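Local atomic coordinates of fumarylacetoacetate hydrolase (Burkholderia xenovorans, PDB entry 5TI1), a protein that probably hydrolyses fumarylacetoacetate to fumarate and acetoacetate, the last step of phenylalanine and tyrosine breakdown, with a metal ion bound in its active site. Residues P276-A279 with K280-A283; L100-D103 with A104-S107; T344-K347 with H348-W351. All blocks are in the same frame, centred on the assembly; numbering follows the deposited sequence.

Contact 1 of 3, residues P276-A279 with K280-A283. With NA (sodium ion), chain L.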
loop_
_atom_site.group_PDB
_atom_site.type_symbol
_atom_site.label_atom_id
_atom_site.label_comp_id
_atom_site.label_asym_id
_atom_site.label_seq_id
_atom_site.Cartn_x
_atom_site.Cartn_y
_atom_site.Cartn_z
ATOM N N PRO B 276 -11.519 -6.604 4.343
ATOM C CA PRO B 276 -10.562 -7.412 5.100
ATOM C C PRO B 276 -9.331 -6.593 5.447
ATOM O O PRO B 276 -8.855 -5.781 4.654
ATOM C CB PRO B 276 -10.229 -8.553 4.137
ATOM C CG PRO B 276 -10.396 -7.935 2.791
ATOM C CD PRO B 276 -11.567 -6.992 2.922
ATOM N N PHE B 277 -8.818 -6.796 6.653
ATOM C CA PHE B 277 -7.711 -5.963 7.101
ATOM C C PHE B 277 -6.678 -6.804 7.847
ATOM O O PHE B 277 -5.764 -7.352 7.221
ATOM C CB PHE B 277 -8.240 -4.812 7.960
ATOM C CG PHE B 277 -7.188 -3.808 8.346
ATOM C CD1 PHE B 277 -6.339 -3.274 7.392
ATOM C CD2 PHE B 277 -7.058 -3.394 9.657
ATOM C CE1 PHE B 277 -5.380 -2.341 7.736
ATOM C CE2 PHE B 277 -6.097 -2.473 10.014
ATOM C CZ PHE B 277 -5.256 -1.942 9.042
ATOM N N ASN B 278 -6.820 -6.945 9.172
ATOM C CA ASN B 278 -5.861 -7.760 9.919
ATOM C C ASN B 278 -5.855 -9.210 9.439
ATOM O O ASN B 278 -4.825 -9.885 9.510
ATOM C CB ASN B 278 -6.157 -7.699 11.411
ATOM C CG ASN B 278 -5.638 -6.426 12.056
ATOM O OD1 ASN B 278 -4.815 -5.703 11.483
ATOM N ND2 ASN B 278 -6.101 -6.160 13.266
ATOM N N ALA B 279 -6.983 -9.695 8.932
ATOM C CA ALA B 279 -7.070 -11.075 8.482
ATOM C C ALA B 279 -6.217 -11.357 7.259
ATOM O O ALA B 279 -6.011 -12.532 6.933
ATOM C CB ALA B 279 -8.515 -11.423 8.160
ATOM N N LYS B 280 -5.742 -10.314 6.564
ATOM C CA LYS B 280 -4.981 -10.471 5.334
ATOM C C LYS B 280 -3.542 -10.012 5.432
ATOM O O LYS B 280 -2.684 -10.555 4.732
ATOM C CB LYS B 280 -5.632 -9.684 4.191
ATOM C CG LYS B 280 -7.042 -10.106 3.884
ATOM C CD LYS B 280 -7.052 -11.439 3.206
ATOM C CE LYS B 280 -8.197 -11.546 2.225
ATOM N NZ LYS B 280 -8.118 -12.859 1.524
ATOM N N THR B 281 -3.269 -9.005 6.250
ATOM C CA THR B 281 -2.018 -8.276 6.172
ATOM C C THR B 281 -0.906 -8.894 7.002
ATOM O O THR B 281 0.200 -8.350 7.006
ATOM C CB THR B 281 -2.223 -6.835 6.631
ATOM O OG1 THR B 281 -2.587 -6.843 8.016
ATOM C CG2 THR B 281 -3.316 -6.149 5.796
ATOM N N PHE B 282 -1.164 -9.996 7.718
ATOM C CA PHE B 282 -0.103 -10.589 8.528
ATOM C C PHE B 282 0.952 -11.295 7.673
ATOM O O PHE B 282 2.076 -11.494 8.143
ATOM C CB PHE B 282 -0.696 -11.559 9.562
ATOM C CG PHE B 282 -1.388 -12.755 8.960
ATOM C CD1 PHE B 282 -2.737 -12.714 8.660
ATOM C CD2 PHE B 282 -0.686 -13.925 8.718
ATOM C CE1 PHE B 282 -3.375 -13.816 8.107
ATOM C CE2 PHE B 282 -1.310 -15.028 8.171
ATOM C CZ PHE B 282 -2.658 -14.975 7.861
ATOM N N ALA B 283 0.622 -11.652 6.432
ATOM C CA ALA B 283 1.556 -12.336 5.539
ATOM C C ALA B 283 0.944 -12.542 4.161
ATOM O O ALA B 283 -0.217 -12.939 4.046
ATOM C CB ALA B 283 1.970 -13.702 6.098
HETATM NA NA NA L . -2.381 -12.390 3.210
HETATM O O HOH W 1 -2.642 -8.616 10.277
HETATM O O HOH W 2 -3.553 -4.643 9.150
#
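P276 CB packs 3.6 Å from K280 CG, the two side chains crossing at a slant, at the entrance to a short, weakly bonded helical turn, 278-281, in the FAH catalytic domain; K280 within it and A283 just beyond it supply backbone ligands to a sodium ion. A rigid proline suits this place: it offers carbon to the lysine stem and asks for no hydrogen bond. F277 contributes mainly its carbonyl, which accepts two backbone N-H groups. T281 N, 3.1 Å from F277 O, lies nearly in line with that C=O, whereas K280 N, 3.0 Å from F277 O, comes from above the carbonyl plane, 55° out of it; one oxygen thus closes the turn twice. The F277 ring turns to the second subunit, where it meets H360. N278 acts through water: one water molecule links its OD1 to T281 OG1 and sits over the F277 ring, while another joins N278 O to the same hydroxyl. The amide's ND2 is held by H359 O of the second subunit, a job for a side chain with both donor and acceptor. A279, small enough to pack against I266 and Q267 of helix 264-270, presents its O to the F282 ring, 3.2 Å from F282 CE1. A chi1 of 64° brings the rim of that ring back to this oxygen, with N278 O also at its edge. K280 bends at chi2 and chi3, reaching S262 with NZ near the magnesium site. K280 O and A283 O each lie 2.4 Å from the sodium ion, whose other ligands come from D260, W261 and T284.

Contact 2 of 3, residues L100-D103 with A104-S107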
loop_
_atom_site.group_PDB
_atom_site.type_symbol
_atom_site.label_atom_id
_atom_site.label_comp_id
_atom_site.label_asym_id
_atom_site.label_seq_id
_atom_site.Cartn_x
_atom_site.Cartn_y
_atom_site.Cartn_z
ATOM N N LEU B 100 13.442 0.256 -17.234
ATOM C CA LEU B 100 14.058 0.503 -18.532
ATOM C C LEU B 100 13.093 0.289 -19.687
ATOM O O LEU B 100 13.376 0.734 -20.802
ATOM C CB LEU B 100 15.283 -0.391 -18.713
ATOM C CG LEU B 100 16.496 -0.040 -17.863
ATOM C CD1 LEU B 100 17.645 -0.955 -18.238
ATOM C CD2 LEU B 100 16.856 1.429 -18.076
ATOM N N GLY B 101 11.975 -0.389 -19.459
ATOM C CA GLY B 101 10.937 -0.504 -20.461
ATOM C C GLY B 101 11.044 -1.786 -21.271
ATOM O O GLY B 101 12.064 -2.481 -21.288
ATOM N N ARG B 102 9.958 -2.052 -22.000
ATOM C CA ARG B 102 9.767 -3.341 -22.652
ATOM C C ARG B 102 10.813 -3.614 -23.729
ATOM O O ARG B 102 11.196 -4.772 -23.928
ATOM C CB ARG B 102 8.360 -3.411 -23.243
ATOM C CG ARG B 102 7.957 -4.793 -23.701
ATOM C CD ARG B 102 6.489 -4.841 -24.066
ATOM N NE ARG B 102 6.198 -4.046 -25.250
ATOM C CZ ARG B 102 5.044 -4.092 -25.908
ATOM N NH1 ARG B 102 4.862 -3.330 -26.978
ATOM N NH2 ARG B 102 4.075 -4.901 -25.495
ATOM N N ASP B 103 11.275 -2.584 -24.446
ATOM C CA ASP B 103 12.374 -2.805 -25.387
ATOM C C ASP B 103 13.613 -3.345 -24.681
ATOM O O ASP B 103 14.355 -4.153 -25.254
ATOM C CB ASP B 103 12.718 -1.515 -26.127
ATOM C CG ASP B 103 11.661 -1.127 -27.145
ATOM O OD1 ASP B 103 10.723 -1.924 -27.366
ATOM O OD2 ASP B 103 11.773 -0.022 -27.712
ATOM N N ALA B 104 13.847 -2.924 -23.439
ATOM C CA ALA B 104 14.981 -3.449 -22.688
ATOM C C ALA B 104 14.756 -4.904 -22.293
ATOM O O ALA B 104 15.646 -5.743 -22.468
ATOM C CB ALA B 104 15.241 -2.586 -21.452
ATOM N N TRP B 105 13.567 -5.224 -21.762
ATOM C CA TRP B 105 13.297 -6.600 -21.350
ATOM C C TRP B 105 13.503 -7.561 -22.510
ATOM O O TRP B 105 14.018 -8.672 -22.327
ATOM C CB TRP B 105 11.867 -6.756 -20.824
ATOM C CG TRP B 105 11.365 -5.655 -19.960
ATOM C CD1 TRP B 105 12.096 -4.817 -19.173
ATOM C CD2 TRP B 105 10.001 -5.272 -19.800
ATOM N NE1 TRP B 105 11.266 -3.933 -18.528
ATOM C CE2 TRP B 105 9.972 -4.189 -18.902
ATOM C CE3 TRP B 105 8.797 -5.739 -20.336
ATOM C CZ2 TRP B 105 8.789 -3.557 -18.536
ATOM C CZ3 TRP B 105 7.621 -5.115 -19.968
ATOM C CH2 TRP B 105 7.626 -4.034 -19.074
ATOM N N ARG B 106 13.107 -7.147 -23.716
ATOM C CA ARG B 106 13.179 -8.049 -24.859
ATOM C C ARG B 106 14.597 -8.150 -25.397
ATOM O O ARG B 106 15.049 -9.247 -25.738
ATOM C CB ARG B 106 12.207 -7.591 -25.940
ATOM C CG ARG B 106 10.764 -7.698 -25.507
ATOM C CD ARG B 106 9.800 -7.241 -26.592
ATOM N NE ARG B 106 8.421 -7.546 -26.218
ATOM C CZ ARG B 106 7.360 -7.299 -26.976
ATOM N NH1 ARG B 106 7.507 -6.720 -28.163
ATOM N NH2 ARG B 106 6.147 -7.621 -26.541
ATOM N N SER B 107 15.312 -7.024 -25.474
ATOM C CA SER B 107 16.732 -7.061 -25.813
ATOM C C SER B 107 17.492 -8.048 -24.926
ATOM O O SER B 107 18.207 -8.927 -25.424
ATOM C CB SER B 107 17.334 -5.662 -25.690
ATOM O OG SER B 107 18.725 -5.686 -25.971
HETATM O O HOH W 3 13.163 0.006 -23.279
#
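R102 lays its guanidinium flat over that of R106, one helical turn further on, with the two centres 4.1 Å apart and the planes only 21° from parallel. Two like charges lie close here; R106 NE makes a salt bridge to D294, which probably offsets part of the repulsion. R102 gets there by a bend at chi3 (67°), whereas R106 runs extended from CG to NE, and the two long side chains travel side by side in one direction. The stem of R102 also meets W105, its CG 3.6 Å from W105 CE3, and its CA makes a CH-pi contact over the indole's six-membered ring, 3.6 Å from the centroid. All this belongs to the first turn of helix 102-116, in the N-terminal domain. G101 is its N-cap, and with a positive phi of 96° it also ends the preceding helix 95-99, a backbone shape that calls for glycine. W105 N bonds to G101 O at 3.2 Å, while W105 NE1 turns to I98 O in the preceding helix. L100, facing V79 and V88, sets CB against A104 CB at 3.5 Å; the small alanine lets them meet closely. A water bridges L100 O to A104 N, the latter bond weak.

Contact 3 of 3, residues T344-K347 with H348-W351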
loop_
_atom_site.group_PDB
_atom_site.type_symbol
_atom_site.label_atom_id
_atom_site.label_comp_id
_atom_site.label_asym_id
_atom_site.label_seq_id
_atom_site.Cartn_x
_atom_site.Cartn_y
_atom_site.Cartn_z
ATOM N N THR B 344 -5.660 -26.639 -10.433
ATOM C CA THR B 344 -6.562 -25.804 -11.225
ATOM C C THR B 344 -5.756 -25.101 -12.317
ATOM O O THR B 344 -4.650 -25.528 -12.663
ATOM C CB THR B 344 -7.326 -24.821 -10.320
ATOM O OG1 THR B 344 -8.328 -24.145 -11.092
ATOM C CG2 THR B 344 -6.385 -23.789 -9.725
ATOM N N ASN B 345 -6.322 -24.026 -12.875
ATOM C CA ASN B 345 -5.706 -23.302 -13.976
ATOM C C ASN B 345 -6.104 -21.835 -13.902
ATOM O O ASN B 345 -7.259 -21.512 -13.616
ATOM C CB ASN B 345 -6.119 -23.885 -15.342
ATOM C CG ASN B 345 -5.178 -23.465 -16.464
ATOM O OD1 ASN B 345 -5.095 -22.285 -16.817
ATOM N ND2 ASN B 345 -4.448 -24.433 -17.017
ATOM N N PHE B 346 -5.137 -20.956 -14.166
ATOM C CA PHE B 346 -5.395 -19.521 -14.209
ATOM C C PHE B 346 -6.365 -19.137 -15.335
ATOM O O PHE B 346 -7.021 -18.094 -15.251
ATOM C CB PHE B 346 -4.047 -18.803 -14.348
ATOM C CG PHE B 346 -4.134 -17.298 -14.372
ATOM C CD1 PHE B 346 -4.587 -16.594 -13.271
ATOM C CD2 PHE B 346 -3.710 -16.588 -15.489
ATOM C CE1 PHE B 346 -4.634 -15.192 -13.291
ATOM C CE2 PHE B 346 -3.755 -15.194 -15.514
ATOM C CZ PHE B 346 -4.212 -14.495 -14.415
ATOM N N LYS B 347 -6.514 -19.976 -16.361
ATOM C CA LYS B 347 -7.365 -19.613 -17.492
ATOM C C LYS B 347 -8.837 -19.476 -17.121
ATOM O O LYS B 347 -9.595 -18.915 -17.916
ATOM C CB LYS B 347 -7.225 -20.640 -18.620
ATOM C CG LYS B 347 -7.873 -21.981 -18.349
ATOM C CD LYS B 347 -7.476 -22.977 -19.424
ATOM C CE LYS B 347 -8.048 -24.362 -19.153
ATOM N NZ LYS B 347 -7.953 -25.229 -20.354
ATOM N N HIS B 348 -9.259 -19.937 -15.938
ATOM C CA HIS B 348 -10.672 -19.901 -15.567
ATOM C C HIS B 348 -11.137 -18.554 -15.020
ATOM O O HIS B 348 -12.342 -18.381 -14.797
ATOM C CB HIS B 348 -10.967 -20.982 -14.533
ATOM C CG HIS B 348 -10.673 -22.361 -15.020
ATOM N ND1 HIS B 348 -11.161 -22.839 -16.215
ATOM C CD2 HIS B 348 -9.935 -23.362 -14.484
ATOM C CE1 HIS B 348 -10.744 -24.080 -16.393
ATOM N NE2 HIS B 348 -9.997 -24.421 -15.357
ATOM N N MET B 349 -10.232 -17.614 -14.785
ATOM C CA MET B 349 -10.633 -16.335 -14.203
ATOM C C MET B 349 -11.605 -15.579 -15.113
ATOM O O MET B 349 -11.440 -15.530 -16.336
ATOM C CB MET B 349 -9.398 -15.490 -13.913
ATOM C CG MET B 349 -8.469 -16.115 -12.875
ATOM S SD MET B 349 -9.279 -16.564 -11.309
ATOM C CE MET B 349 -8.787 -15.170 -10.283
ATOM N N TYR B 350 -12.637 -15.001 -14.491
ATOM C CA TYR B 350 -13.676 -14.270 -15.212
ATOM C C TYR B 350 -13.189 -12.901 -15.684
ATOM O O TYR B 350 -13.605 -12.422 -16.743
ATOM C CB TYR B 350 -14.896 -14.119 -14.303
ATOM C CG TYR B 350 -16.172 -13.659 -14.971
ATOM C CD1 TYR B 350 -16.486 -12.309 -15.059
ATOM C CD2 TYR B 350 -17.080 -14.576 -15.478
ATOM C CE1 TYR B 350 -17.670 -11.882 -15.657
ATOM C CE2 TYR B 350 -18.262 -14.164 -16.074
ATOM C CZ TYR B 350 -18.552 -12.816 -16.162
ATOM O OH TYR B 350 -19.727 -12.405 -16.757
ATOM N N TRP B 351 -12.334 -12.240 -14.906
ATOM C CA TRP B 351 -11.781 -10.939 -15.277
ATOM C C TRP B 351 -10.298 -11.103 -15.577
ATOM O O TRP B 351 -9.566 -11.708 -14.789
ATOM C CB TRP B 351 -11.984 -9.902 -14.163
ATOM C CG TRP B 351 -13.421 -9.566 -13.852
ATOM C CD1 TRP B 351 -14.161 -10.019 -12.796
ATOM C CD2 TRP B 351 -14.287 -8.689 -14.596
ATOM N NE1 TRP B 351 -15.428 -9.481 -12.836
ATOM C CE2 TRP B 351 -15.532 -8.666 -13.933
ATOM C CE3 TRP B 351 -14.128 -7.923 -15.759
ATOM C CZ2 TRP B 351 -16.616 -7.909 -14.396
ATOM C CZ3 TRP B 351 -15.210 -7.170 -16.218
ATOM C CH2 TRP B 351 -16.433 -7.167 -15.534
HETATM O O HOH W 4 -9.182 -15.450 -17.730
#
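K347 and H348 run side by side in the same direction, the lysine's aliphatic chain passing over one face of the imidazole. In K347 a chi1 of 72° puts CG over the H348 ring, 4.1 Å from its centroid in a CH-pi contact, and the extended chain beyond carries K347 CE to 3.9 Å from H348 CE1. A long flexible methylene chain can cover a flat ring in this way while its ammonium lies further out. The imidazole itself is placed by chi1 of -60°: CG stands beside the backbone N, and the ring folds back toward the strand end, where T344 OG1 lies in its plane at the edge, 3.8 Å from H348 CD2. N345 CB touches the same ring, 3.9 Å from H348 NE2. F346, with CG anti to its backbone N, sends its ring across M349 at about a right angle, F346 CD1 lying 3.9 Å from M349 CG. The pliant methionine, bent at both chi2 and chi3, fits against this ring, and M349 CG also comes 3.4 Å from F346 O. F346 O accepts M349 N at 3.3 Å in a nearly straight bond, the donor standing above the carbonyl plane. N345 turns its amide forward so that OD1 accepts K347 N at 2.7 Å on a lone pair, while ND2 is held by D323. This Asx turn, N345 to K347, ends strand 339-345, and a short 3-10 segment then leads into the loop before helix 353-362, in the FAH catalytic domain.

Along the chain the order is contact 2, contact 1, contact 3. Contact 2 opens helix 102-116 in the N-terminal family region; in the C-terminal FAH region, contact 1 lies on helix 278-281 just before strand 284-292, and contact 3 at the end of strand 339-345. The centres of contacts 1 and 2 are about 35 Å apart, on opposite sides of the chain's centre; contact 3 lies about 28 Å from contact 2 and 24 Å from contact 1, centre to centre. The metal site relates contacts 1 and 3: K280 reaches close to magnesium, and the M349 side chain is about 9 Å from it. Contact 1 alone also meets the second subunit, so dimer interface and metal site share one short turn.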